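PDB 1R2J: protein FkbI from Streptomyces hygroscopicus, which probably acts as an FAD-dependent acyl-ACP dehydrogenase in making the methoxymalonyl extender unit of the polyketide FK520. Local coordinates for residues A107-S112 with H151-G156; S112-G117 with H139-T144; V175-V180 with A192-D197. All coordinates share one frame; numbering follows the deposited sequence.

Interaction 1: residues A107-S112 with H151-G156. With FAD (flavin-adenine dinucleotide), chain B.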
loop_
_atom_site.group_PDB
_atom_site.type_symbol
_atom_site.label_atom_id
_atom_site.label_comp_id
_atom_site.label_asym_id
_atom_site.label_seq_id
_atom_site.Cartn_x
_atom_site.Cartn_y
_atom_site.Cartn_z
ATOM N N ALA A 107 3.676 -6.618 -9.881
ATOM C CA ALA A 107 4.897 -6.688 -9.090
ATOM C C ALA A 107 4.579 -6.509 -7.618
ATOM O O ALA A 107 3.505 -6.027 -7.257
ATOM C CB ALA A 107 5.871 -5.627 -9.533
ATOM N N ALA A 108 5.515 -6.914 -6.769
ATOM C CA ALA A 108 5.354 -6.785 -5.329
ATOM C C ALA A 108 6.708 -6.328 -4.818
ATOM O O ALA A 108 7.708 -6.435 -5.528
ATOM C CB ALA A 108 4.972 -8.136 -4.710
ATOM N N VAL A 109 6.743 -5.810 -3.598
ATOM C CA VAL A 109 7.989 -5.334 -3.019
ATOM C C VAL A 109 8.191 -5.989 -1.655
ATOM O O VAL A 109 7.404 -5.772 -0.741
ATOM C CB VAL A 109 7.953 -3.805 -2.838
ATOM C CG1 VAL A 109 9.335 -3.291 -2.469
ATOM C CG2 VAL A 109 7.441 -3.146 -4.109
ATOM N N GLY A 110 9.246 -6.786 -1.522
ATOM C CA GLY A 110 9.507 -7.453 -0.260
ATOM C C GLY A 110 10.836 -7.071 0.359
ATOM O O GLY A 110 11.898 -7.287 -0.230
ATOM N N PHE A 111 10.779 -6.488 1.548
ATOM C CA PHE A 111 11.984 -6.095 2.267
ATOM C C PHE A 111 11.925 -6.636 3.690
ATOM O O PHE A 111 12.949 -6.944 4.302
ATOM C CB PHE A 111 12.141 -4.566 2.269
ATOM C CG PHE A 111 10.859 -3.811 2.529
ATOM C CD1 PHE A 111 10.416 -3.580 3.825
ATOM C CD2 PHE A 111 10.091 -3.340 1.466
ATOM C CE1 PHE A 111 9.218 -2.886 4.063
ATOM C CE2 PHE A 111 8.895 -2.648 1.688
ATOM C CZ PHE A 111 8.456 -2.420 2.989
ATOM N N SER A 112 10.712 -6.773 4.207
ATOM C CA SER A 112 10.525 -7.278 5.554
ATOM C C SER A 112 10.889 -8.759 5.710
ATOM O O SER A 112 10.711 -9.555 4.792
ATOM C CB SER A 112 9.078 -7.067 5.983
ATOM O OG SER A 112 8.870 -7.712 7.224
ATOM N N HIS A 151 6.731 -10.007 -11.127
ATOM C CA HIS A 151 8.022 -9.502 -10.680
ATOM C C HIS A 151 8.077 -9.306 -9.172
ATOM O O HIS A 151 7.133 -8.797 -8.563
ATOM C CB HIS A 151 8.330 -8.161 -11.351
ATOM C CG HIS A 151 8.397 -8.230 -12.845
ATOM N ND1 HIS A 151 9.282 -9.048 -13.514
ATOM C CD2 HIS A 151 7.689 -7.580 -13.798
ATOM C CE1 HIS A 151 9.116 -8.899 -14.815
ATOM N NE2 HIS A 151 8.155 -8.013 -15.015
ATOM N N LEU A 152 9.192 -9.706 -8.573
ATOM C CA LEU A 152 9.374 -9.542 -7.142
ATOM C C LEU A 152 10.557 -8.614 -6.924
ATOM O O LEU A 152 11.695 -8.956 -7.251
ATOM C CB LEU A 152 9.624 -10.891 -6.463
ATOM C CG LEU A 152 8.433 -11.846 -6.289
ATOM C CD1 LEU A 152 7.324 -11.151 -5.508
ATOM C CD2 LEU A 152 7.911 -12.289 -7.632
ATOM N N VAL A 153 10.277 -7.425 -6.402
ATOM C CA VAL A 153 11.317 -6.441 -6.140
ATOM C C VAL A 153 11.839 -6.733 -4.742
ATOM O O VAL A 153 11.206 -6.389 -3.741
ATOM C CB VAL A 153 10.749 -5.020 -6.218
ATOM C CG1 VAL A 153 11.863 -3.996 -6.059
ATOM C CG2 VAL A 153 10.047 -4.836 -7.549
ATOM N N VAL A 154 13.003 -7.373 -4.691
ATOM C CA VAL A 154 13.611 -7.790 -3.432
ATOM C C VAL A 154 14.789 -6.961 -2.929
ATOM O O VAL A 154 15.723 -6.659 -3.677
ATOM C CB VAL A 154 14.059 -9.270 -3.539
ATOM C CG1 VAL A 154 14.666 -9.751 -2.234
ATOM C CG2 VAL A 154 12.874 -10.124 -3.913
ATOM N N PHE A 155 14.731 -6.614 -1.646
ATOM C CA PHE A 155 15.779 -5.847 -0.981
ATOM C C PHE A 155 16.687 -6.834 -0.255
ATOM O O PHE A 155 16.230 -7.885 0.204
ATOM C CB PHE A 155 15.173 -4.878 0.041
ATOM C CG PHE A 155 14.719 -3.569 -0.550
ATOM C CD1 PHE A 155 15.541 -2.453 -0.505
ATOM C CD2 PHE A 155 13.472 -3.455 -1.144
ATOM C CE1 PHE A 155 15.125 -1.240 -1.040
ATOM C CE2 PHE A 155 13.048 -2.245 -1.681
ATOM C CZ PHE A 155 13.876 -1.136 -1.628
ATOM N N GLY A 156 17.967 -6.491 -0.148
ATOM C CA GLY A 156 18.916 -7.362 0.520
ATOM C C GLY A 156 20.274 -6.713 0.722
ATOM O O GLY A 156 20.470 -5.551 0.359
HETATM P PA FAD B . 7.849 -5.470 15.240
HETATM O O1A FAD B . 8.373 -4.682 14.132
HETATM O O2A FAD B . 8.058 -6.891 15.693
HETATM O O5B FAD B . 6.492 -5.058 15.811
HETATM C C5B FAD B . 6.821 -4.277 16.891
HETATM C C4B FAD B . 5.735 -3.638 17.685
HETATM O O4B FAD B . 6.733 -2.967 18.531
HETATM C C3B FAD B . 5.111 -2.569 16.845
HETATM O O3B FAD B . 3.907 -2.194 17.428
HETATM C C2B FAD B . 6.082 -1.486 16.836
HETATM O O2B FAD B . 5.653 -0.123 16.583
HETATM C C1B FAD B . 6.801 -1.600 18.213
HETATM N N9A FAD B . 8.169 -1.211 18.115
HETATM C C8A FAD B . 9.279 -1.824 17.475
HETATM N N7A FAD B . 10.405 -1.181 17.577
HETATM C C5A FAD B . 10.091 -0.061 18.323
HETATM C C6A FAD B . 10.846 1.021 18.786
HETATM N N6A FAD B . 12.159 1.145 18.545
HETATM N N1A FAD B . 10.201 1.995 19.523
HETATM C C2A FAD B . 8.877 1.903 19.788
HETATM N N3A FAD B . 8.038 0.863 19.375
HETATM C C4A FAD B . 8.802 -0.078 18.630
HETATM N N1 FAD B . 6.394 -5.872 4.448
HETATM C C2 FAD B . 7.046 -5.760 3.218
HETATM O O2 FAD B . 8.288 -5.749 3.126
HETATM N N3 FAD B . 6.290 -5.663 2.059
HETATM C C4 FAD B . 4.872 -5.679 2.008
HETATM O O4 FAD B . 4.280 -5.588 0.890
HETATM C C4X FAD B . 4.252 -5.813 3.230
HETATM N N5 FAD B . 2.792 -5.857 3.196
HETATM C C5X FAD B . 2.111 -6.025 4.420
HETATM C C6 FAD B . 0.694 -6.103 4.482
HETATM C C7 FAD B . -0.045 -6.314 5.685
HETATM C C7M FAD B . -1.569 -6.391 5.653
HETATM C C8 FAD B . 0.688 -6.462 6.896
HETATM C C8M FAD B . 0.041 -6.723 8.244
HETATM C C9 FAD B . 2.056 -6.373 6.893
HETATM C C9A FAD B . 2.806 -6.132 5.683
HETATM N N10 FAD B . 4.293 -6.039 5.630
HETATM C C10 FAD B . 5.014 -5.904 4.437
HETATM C "C1'" FAD B . 4.770 -6.082 6.945
HETATM C "C2'" FAD B . 4.886 -4.589 7.595
HETATM O "O2'" FAD B . 6.180 -4.199 7.049
HETATM C "C3'" FAD B . 5.065 -4.832 8.987
HETATM O "O3'" FAD B . 3.872 -4.395 9.686
HETATM C "C4'" FAD B . 6.136 -4.330 9.987
HETATM O "O4'" FAD B . 7.498 -4.375 9.657
HETATM C "C5'" FAD B . 5.792 -5.318 10.998
HETATM O "O5'" FAD B . 6.876 -5.804 11.730
HETATM P P FAD B . 6.525 -7.033 12.732
HETATM O O1P FAD B . 7.809 -6.997 12.216
HETATM O O2P FAD B . 7.069 -8.184 13.620
HETATM O O3P FAD B . 7.135 -6.320 14.061
#
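A parallel strand pair at the flavin-binding edge of the beta domain joins Ala108 and Gly110 to His151, Val153 and Phe155. Four backbone hydrogen bonds zip it together: Ala108 N gives to His151 O, Val153 N to Ala108 O at 2.9 Å, Gly110 N to Val153 O, and Phe155 N to Gly110 O. Ala107, Val109, His151 and Val153 put their side chains on one face of this sheet, the face that helix 69-88 covers through contacts to Ala107 and Val109. Ala108, Leu152 and Val154 lie on the other face, where Ala108 CB meets Leu152 CD1 at 3.9 Å. In the acyl-CoA dehydrogenase fold this beta domain sits between helical domains and holds the flavin, and strand 107-110 is an outermost strand of its three-stranded sheet. The end of this strand and the residues just after it grip the pyrimidine end of FAD with main-chain atoms: FAD N3 donates to Val109 O at 3.0 Å, while FAD O2 receives both Phe111 N (3.0 Å) and Ser112 N (2.8 Å). That oxygen also lies over the centre of the Phe111 ring, 3.0 Å above its plane. Phe111 reaches this place because CG is wedged between backbone N and carbonyl carbon (chi1 43°), which turns the ring back under O2 while CB stays against Phe155 CB. The ring of Phe155 takes Val109 CG1 at its edge, 3.9 Å from CE2. Two N-H groups on O2 would probably draw electron density toward the pyrimidine end of the flavin. At the far end of the pair, His151 NE2 is hydrogen-bonded to Glu100.

Interaction 2: residues S112-G117 with H139-T144. With FAD (flavin-adenine dinucleotide), chain B.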
loop_
_atom_site.group_PDB
_atom_site.type_symbol
_atom_site.label_atom_id
_atom_site.label_comp_id
_atom_site.label_asym_id
_atom_site.label_seq_id
_atom_site.Cartn_x
_atom_site.Cartn_y
_atom_site.Cartn_z
ATOM N N SER A 112 10.712 -6.773 4.207
ATOM C CA SER A 112 10.525 -7.278 5.554
ATOM C C SER A 112 10.889 -8.759 5.710
ATOM O O SER A 112 10.711 -9.555 4.792
ATOM C CB SER A 112 9.078 -7.067 5.983
ATOM O OG SER A 112 8.870 -7.712 7.224
ATOM N N GLU A 113 11.405 -9.116 6.881
ATOM C CA GLU A 113 11.777 -10.497 7.173
ATOM C C GLU A 113 11.297 -10.876 8.571
ATOM O O GLU A 113 10.933 -10.010 9.368
ATOM C CB GLU A 113 13.297 -10.681 7.069
ATOM C CG GLU A 113 13.863 -10.337 5.693
ATOM C CD GLU A 113 15.327 -10.722 5.526
ATOM O OE1 GLU A 113 15.952 -10.261 4.549
ATOM O OE2 GLU A 113 15.849 -11.487 6.365
ATOM N N ARG A 114 11.305 -12.172 8.863
ATOM C CA ARG A 114 10.854 -12.675 10.156
ATOM C C ARG A 114 11.485 -11.928 11.333
ATOM O O ARG A 114 10.806 -11.597 12.303
ATOM C CB ARG A 114 11.160 -14.174 10.268
ATOM C CG ARG A 114 10.102 -14.972 11.012
ATOM C CD ARG A 114 8.787 -15.002 10.238
ATOM N NE ARG A 114 7.763 -15.806 10.905
ATOM C CZ ARG A 114 6.611 -16.166 10.345
ATOM N NH1 ARG A 114 6.334 -15.799 9.103
ATOM N NH2 ARG A 114 5.732 -16.887 11.030
ATOM N N GLN A 115 12.783 -11.652 11.241
ATOM C CA GLN A 115 13.486 -10.961 12.317
ATOM C C GLN A 115 13.698 -9.467 12.065
ATOM O O GLN A 115 14.259 -8.763 12.908
ATOM C CB GLN A 115 14.843 -11.624 12.555
ATOM C CG GLN A 115 15.919 -11.268 11.529
ATOM C CD GLN A 115 15.608 -11.741 10.116
ATOM O OE1 GLN A 115 14.876 -12.713 9.916
ATOM N NE2 GLN A 115 16.186 -11.066 9.129
ATOM N N ALA A 116 13.255 -8.986 10.908
ATOM C CA ALA A 116 13.418 -7.580 10.559
ATOM C C ALA A 116 12.089 -6.960 10.139
ATOM O O ALA A 116 11.682 -7.073 8.981
ATOM C CB ALA A 116 14.452 -7.435 9.427
ATOM N N GLY A 117 11.414 -6.320 11.092
ATOM C CA GLY A 117 10.140 -5.681 10.812
ATOM C C GLY A 117 10.312 -4.178 10.842
ATOM O O GLY A 117 10.553 -3.549 9.815
ATOM N N HIS A 139 14.764 -14.712 2.608
ATOM C CA HIS A 139 13.364 -14.954 2.909
ATOM C C HIS A 139 12.690 -13.633 3.269
ATOM O O HIS A 139 13.248 -12.831 4.015
ATOM C CB HIS A 139 13.257 -15.922 4.094
ATOM C CG HIS A 139 11.853 -16.325 4.434
ATOM N ND1 HIS A 139 10.861 -15.407 4.704
ATOM C CD2 HIS A 139 11.281 -17.545 4.570
ATOM C CE1 HIS A 139 9.740 -16.043 4.992
ATOM N NE2 HIS A 139 9.968 -17.342 4.917
ATOM N N LYS A 140 11.502 -13.404 2.723
ATOM C CA LYS A 140 10.743 -12.193 3.020
ATOM C C LYS A 140 9.396 -12.650 3.561
ATOM O O LYS A 140 8.942 -13.755 3.252
ATOM C CB LYS A 140 10.536 -11.342 1.763
ATOM C CG LYS A 140 11.814 -10.761 1.161
ATOM C CD LYS A 140 12.574 -9.906 2.167
ATOM C CE LYS A 140 13.862 -9.352 1.570
ATOM N NZ LYS A 140 14.673 -8.565 2.553
ATOM N N VAL A 141 8.758 -11.807 4.367
ATOM C CA VAL A 141 7.471 -12.154 4.945
ATOM C C VAL A 141 6.397 -11.135 4.609
ATOM O O VAL A 141 6.695 -9.976 4.311
ATOM C CB VAL A 141 7.560 -12.257 6.481
ATOM C CG1 VAL A 141 8.488 -13.395 6.876
ATOM C CG2 VAL A 141 8.043 -10.925 7.062
ATOM N N TRP A 142 5.146 -11.585 4.642
ATOM C CA TRP A 142 4.002 -10.718 4.383
ATOM C C TRP A 142 4.040 -9.836 3.146
ATOM O O TRP A 142 3.427 -8.772 3.140
ATOM C CB TRP A 142 3.767 -9.816 5.592
ATOM C CG TRP A 142 2.999 -10.464 6.660
ATOM C CD1 TRP A 142 3.489 -11.183 7.711
ATOM C CD2 TRP A 142 1.579 -10.474 6.790
ATOM N NE1 TRP A 142 2.456 -11.638 8.492
ATOM C CE2 TRP A 142 1.271 -11.216 7.949
ATOM C CE3 TRP A 142 0.532 -9.926 6.037
ATOM C CZ2 TRP A 142 -0.044 -11.425 8.378
ATOM C CZ3 TRP A 142 -0.774 -10.133 6.463
ATOM C CH2 TRP A 142 -1.049 -10.877 7.625
ATOM N N THR A 143 4.730 -10.261 2.097
ATOM C CA THR A 143 4.814 -9.454 0.885
ATOM C C THR A 143 3.454 -9.273 0.217
ATOM O O THR A 143 2.853 -10.235 -0.261
ATOM C CB THR A 143 5.783 -10.087 -0.123
ATOM O OG1 THR A 143 6.985 -10.459 0.558
ATOM C CG2 THR A 143 6.131 -9.094 -1.221
ATOM N N THR A 144 2.972 -8.033 0.180
ATOM C CA THR A 144 1.679 -7.731 -0.429
ATOM C C THR A 144 1.639 -7.977 -1.936
ATOM O O THR A 144 2.577 -7.629 -2.653
ATOM C CB THR A 144 1.278 -6.263 -0.186
ATOM O OG1 THR A 144 1.126 -6.035 1.219
ATOM C CG2 THR A 144 -0.038 -5.951 -0.896
HETATM P PA FAD B . 7.849 -5.470 15.240
HETATM O O1A FAD B . 8.373 -4.682 14.132
HETATM O O2A FAD B . 8.058 -6.891 15.693
HETATM O O5B FAD B . 6.492 -5.058 15.811
HETATM C C5B FAD B . 6.821 -4.277 16.891
HETATM C C4B FAD B . 5.735 -3.638 17.685
HETATM O O4B FAD B . 6.733 -2.967 18.531
HETATM C C3B FAD B . 5.111 -2.569 16.845
HETATM O O3B FAD B . 3.907 -2.194 17.428
HETATM C C2B FAD B . 6.082 -1.486 16.836
HETATM O O2B FAD B . 5.653 -0.123 16.583
HETATM C C1B FAD B . 6.801 -1.600 18.213
HETATM N N9A FAD B . 8.169 -1.211 18.115
HETATM C C8A FAD B . 9.279 -1.824 17.475
HETATM N N7A FAD B . 10.405 -1.181 17.577
HETATM C C5A FAD B . 10.091 -0.061 18.323
HETATM C C6A FAD B . 10.846 1.021 18.786
HETATM N N6A FAD B . 12.159 1.145 18.545
HETATM N N1A FAD B . 10.201 1.995 19.523
HETATM C C2A FAD B . 8.877 1.903 19.788
HETATM N N3A FAD B . 8.038 0.863 19.375
HETATM C C4A FAD B . 8.802 -0.078 18.630
HETATM N N1 FAD B . 6.394 -5.872 4.448
HETATM C C2 FAD B . 7.046 -5.760 3.218
HETATM O O2 FAD B . 8.288 -5.749 3.126
HETATM N N3 FAD B . 6.290 -5.663 2.059
HETATM C C4 FAD B . 4.872 -5.679 2.008
HETATM O O4 FAD B . 4.280 -5.588 0.890
HETATM C C4X FAD B . 4.252 -5.813 3.230
HETATM N N5 FAD B . 2.792 -5.857 3.196
HETATM C C5X FAD B . 2.111 -6.025 4.420
HETATM C C6 FAD B . 0.694 -6.103 4.482
HETATM C C7 FAD B . -0.045 -6.314 5.685
HETATM C C7M FAD B . -1.569 -6.391 5.653
HETATM C C8 FAD B . 0.688 -6.462 6.896
HETATM C C8M FAD B . 0.041 -6.723 8.244
HETATM C C9 FAD B . 2.056 -6.373 6.893
HETATM C C9A FAD B . 2.806 -6.132 5.683
HETATM N N10 FAD B . 4.293 -6.039 5.630
HETATM C C10 FAD B . 5.014 -5.904 4.437
HETATM C "C1'" FAD B . 4.770 -6.082 6.945
HETATM C "C2'" FAD B . 4.886 -4.589 7.595
HETATM O "O2'" FAD B . 6.180 -4.199 7.049
HETATM C "C3'" FAD B . 5.065 -4.832 8.987
HETATM O "O3'" FAD B . 3.872 -4.395 9.686
HETATM C "C4'" FAD B . 6.136 -4.330 9.987
HETATM O "O4'" FAD B . 7.498 -4.375 9.657
HETATM C "C5'" FAD B . 5.792 -5.318 10.998
HETATM O "O5'" FAD B . 6.876 -5.804 11.730
HETATM P P FAD B . 6.525 -7.033 12.732
HETATM O O1P FAD B . 7.809 -6.997 12.216
HETATM O O2P FAD B . 7.069 -8.184 13.620
HETATM O O3P FAD B . 7.135 -6.320 14.061
HETATM O O HOH W 1 12.258 -14.197 7.044
#
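This is a loop-to-strand contact in which Ser112, Glu113 and Arg114, after strand 107-110, lie against Lys140 and Val141 of strand 133-143, beside the flavin. One backbone bond ties them, Val141 N to Ser112 O at 3.0 Å, with the donor well above the carbonyl plane, while Lys140 CA-H approaches the same oxygen. Glu113 begins a type I beta turn closed by Ala116 N to Glu113 O, and Glu113 N returns a bond to Ala116 O. The extended Glu113 side chain crosses Lys140 obliquely to form a salt bridge, OE1 to NZ at 2.9 Å, though the position of OE1 is less certain. Gln115 NE2 lies 2.8 Å from Glu113 OE2 and meets it from above the carboxylate plane. Val141 packs against the start of the turn: CG2, set between backbone N and carbonyl carbon, touches Ser112 OG at 3.3 Å, and CG1 lies at the guanidinium edge of Arg114, 3.9 Å from NH1, and also touches Arg114 CD. From the corner at Trp142 onward the chain lines the flavin. The indole lays one face over the dimethylbenzene end, and Thr144 binds through N to FAD O4 (2.9 Å) and OG1 to FAD N5 (2.6 Å). Lys140 NZ also bonds to the carbonyls of Phe111 and Phe155, a buried charge met from several sides. Strand 192-196 runs alongside strand 133-143, pairing Leu194 with Lys140 and setting Asp193 against Val141.

Interaction 3: residues V175-V180 with A192-D197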
loop_
_atom_site.group_PDB
_atom_site.type_symbol
_atom_site.label_atom_id
_atom_site.label_comp_id
_atom_site.label_asym_id
_atom_site.label_seq_id
_atom_site.Cartn_x
_atom_site.Cartn_y
_atom_site.Cartn_z
ATOM N N VAL A 175 12.538 -20.047 -6.395
ATOM C CA VAL A 175 11.662 -19.157 -5.646
ATOM C C VAL A 175 10.346 -19.835 -5.315
ATOM O O VAL A 175 9.746 -20.518 -6.153
ATOM C CB VAL A 175 11.356 -17.838 -6.403
ATOM C CG1 VAL A 175 10.622 -18.133 -7.687
ATOM C CG2 VAL A 175 10.505 -16.914 -5.524
ATOM N N ARG A 176 9.914 -19.652 -4.073
ATOM C CA ARG A 176 8.662 -20.214 -3.602
ATOM C C ARG A 176 7.878 -19.119 -2.895
ATOM O O ARG A 176 8.343 -18.537 -1.912
ATOM C CB ARG A 176 8.921 -21.382 -2.643
ATOM C CG ARG A 176 9.569 -22.605 -3.299
ATOM C CD ARG A 176 8.673 -23.199 -4.390
ATOM N NE ARG A 176 9.251 -24.388 -5.024
ATOM C CZ ARG A 176 8.700 -25.033 -6.050
ATOM N NH1 ARG A 176 7.552 -24.611 -6.567
ATOM N NH2 ARG A 176 9.294 -26.104 -6.565
ATOM N N VAL A 177 6.697 -18.825 -3.423
ATOM C CA VAL A 177 5.823 -17.816 -2.850
ATOM C C VAL A 177 4.739 -18.541 -2.061
ATOM O O VAL A 177 3.847 -19.167 -2.638
ATOM C CB VAL A 177 5.180 -16.958 -3.959
ATOM C CG1 VAL A 177 4.656 -17.849 -5.066
ATOM C CG2 VAL A 177 4.049 -16.122 -3.381
ATOM N N GLU A 178 4.828 -18.474 -0.737
ATOM C CA GLU A 178 3.856 -19.139 0.122
ATOM C C GLU A 178 2.900 -18.100 0.707
ATOM O O GLU A 178 3.294 -17.249 1.507
ATOM C CB GLU A 178 4.574 -19.897 1.248
ATOM C CG GLU A 178 3.963 -21.264 1.573
ATOM C CD GLU A 178 4.479 -22.379 0.667
ATOM O OE1 GLU A 178 3.805 -23.429 0.563
ATOM O OE2 GLU A 178 5.564 -22.213 0.069
ATOM N N ARG A 179 1.641 -18.176 0.298
ATOM C CA ARG A 179 0.630 -17.235 0.757
ATOM C C ARG A 179 0.419 -17.286 2.269
ATOM O O ARG A 179 0.444 -18.360 2.875
ATOM C CB ARG A 179 -0.704 -17.521 0.056
ATOM C CG ARG A 179 -0.650 -17.490 -1.466
ATOM C CD ARG A 179 -1.982 -17.929 -2.065
ATOM N NE ARG A 179 -1.972 -17.953 -3.527
ATOM C CZ ARG A 179 -3.005 -18.310 -4.286
ATOM N NH1 ARG A 179 -4.152 -18.680 -3.725
ATOM N NH2 ARG A 179 -2.892 -18.294 -5.611
ATOM N N VAL A 180 0.224 -16.120 2.877
ATOM C CA VAL A 180 -0.045 -16.057 4.310
ATOM C C VAL A 180 -1.401 -16.756 4.424
ATOM O O VAL A 180 -2.361 -16.356 3.774
ATOM C CB VAL A 180 -0.165 -14.592 4.796
ATOM C CG1 VAL A 180 -0.435 -14.555 6.299
ATOM C CG2 VAL A 180 1.108 -13.842 4.472
ATOM N N ALA A 192 2.040 -12.928 0.884
ATOM C CA ALA A 192 2.741 -14.199 0.829
ATOM C C ALA A 192 4.199 -14.037 1.218
ATOM O O ALA A 192 4.800 -12.994 0.971
ATOM C CB ALA A 192 2.633 -14.784 -0.573
ATOM N N ASP A 193 4.757 -15.065 1.851
ATOM C CA ASP A 193 6.158 -15.030 2.237
ATOM C C ASP A 193 6.942 -15.469 1.008
ATOM O O ASP A 193 6.428 -16.215 0.171
ATOM C CB ASP A 193 6.442 -15.996 3.393
ATOM C CG ASP A 193 5.649 -15.667 4.651
ATOM O OD1 ASP A 193 5.322 -14.479 4.869
ATOM O OD2 ASP A 193 5.365 -16.600 5.432
ATOM N N LEU A 194 8.181 -15.008 0.901
ATOM C CA LEU A 194 9.022 -15.361 -0.230
ATOM C C LEU A 194 10.207 -16.213 0.219
ATOM O O LEU A 194 10.980 -15.815 1.090
ATOM C CB LEU A 194 9.543 -14.094 -0.916
ATOM C CG LEU A 194 8.510 -13.045 -1.330
ATOM C CD1 LEU A 194 9.212 -11.876 -2.015
ATOM C CD2 LEU A 194 7.480 -13.677 -2.254
ATOM N N HIS A 195 10.340 -17.391 -0.373
ATOM C CA HIS A 195 11.450 -18.276 -0.052
ATOM C C HIS A 195 12.404 -18.224 -1.237
ATOM O O HIS A 195 12.068 -18.666 -2.336
ATOM C CB HIS A 195 10.938 -19.695 0.167
ATOM C CG HIS A 195 9.865 -19.788 1.206
ATOM N ND1 HIS A 195 10.116 -19.618 2.550
ATOM C CD2 HIS A 195 8.534 -20.012 1.097
ATOM C CE1 HIS A 195 8.986 -19.733 3.224
ATOM N NE2 HIS A 195 8.010 -19.972 2.365
ATOM N N LEU A 196 13.583 -17.657 -1.014
ATOM C CA LEU A 196 14.578 -17.531 -2.069
ATOM C C LEU A 196 15.788 -18.429 -1.812
ATOM O O LEU A 196 16.670 -18.090 -1.022
ATOM C CB LEU A 196 15.033 -16.073 -2.180
ATOM C CG LEU A 196 13.939 -15.028 -2.427
ATOM C CD1 LEU A 196 14.550 -13.640 -2.356
ATOM C CD2 LEU A 196 13.283 -15.260 -3.778
ATOM N N ASP A 197 15.823 -19.569 -2.496
ATOM C CA ASP A 197 16.915 -20.530 -2.350
ATOM C C ASP A 197 17.836 -20.471 -3.568
ATOM O O ASP A 197 17.544 -21.062 -4.607
ATOM C CB ASP A 197 16.329 -21.938 -2.172
ATOM C CG ASP A 197 17.391 -23.024 -2.144
ATOM O OD1 ASP A 197 18.449 -22.817 -1.510
ATOM O OD2 ASP A 197 17.159 -24.093 -2.749
#
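Four backbone hydrogen bonds pair Arg176 with His195 and Glu178 with Asp193 across two antiparallel strands, so the inward N-H and C=O of all four residues are used. Arg176 N reaches His195 O at 2.9 Å and His195 N reaches Arg176 O at 2.8 Å, both in the carbonyl plane. Glu178 N meets Asp193 O at 2.9 Å, and Asp193 N meets Glu178 O at 2.7 Å with the donor tilted out of that plane. Two carbonyls take a second, weaker donor: Val175 CA-H points at His195 O and Val177 CA-H at Asp193 O. Asp193 OD1 looks elsewhere, accepting a hydrogen bond from the backbone N of Trp142. On the face bearing Arg176 and Glu178, the edge of the His195 ring rests against Glu178 CB, 3.6 Å from NE2. With CG of His195 anti to its carbonyl carbon (chi1 -55°), the ring is swung over the neighbouring strand, its plane 57° from that of the Glu178 carboxylate. The ring also meets that of His139 at about 80°. Cut back to an alanine here, His195 would lose its ring, which is likely to leave Glu178 CB and the His139 ring without this cover and open a gap between the strands' side chains. Across the sheet, Val175 CG2 lies beside Leu196 CD2 at 3.7 Å, and Val177 CG2 presses on Ala192 CB at 3.4 Å, tighter than usual. Strand 192-196 pairs on its far side with strand 133-143, placing this antiparallel ladder at the margin of the beta domain found in acyl-CoA dehydrogenases.

All three contacts lie in the middle, beta-rich domain, their centres 10 to 11 Å apart. Interaction 2 is nested inside the chain loop closed by interaction 1, the two sharing Ser112, and interaction 3 follows both. Interaction 1 belongs to the three-stranded mixed sheet; interactions 2 and 3 meet on the antiparallel sheet, where strands 133-143 and 192-196 are neighbours. The two sheets pack through Leu152 on Leu194 and Val154 on Leu196, and Lys140 reaches across to strand 151-156. Interaction 1 binds the pyrimidine end through N3 and O2, and interaction 2 adds O4, N5 and an indole over the ring face, while 175-180 with 192-197 backs the strand that carries Trp142 to FAD.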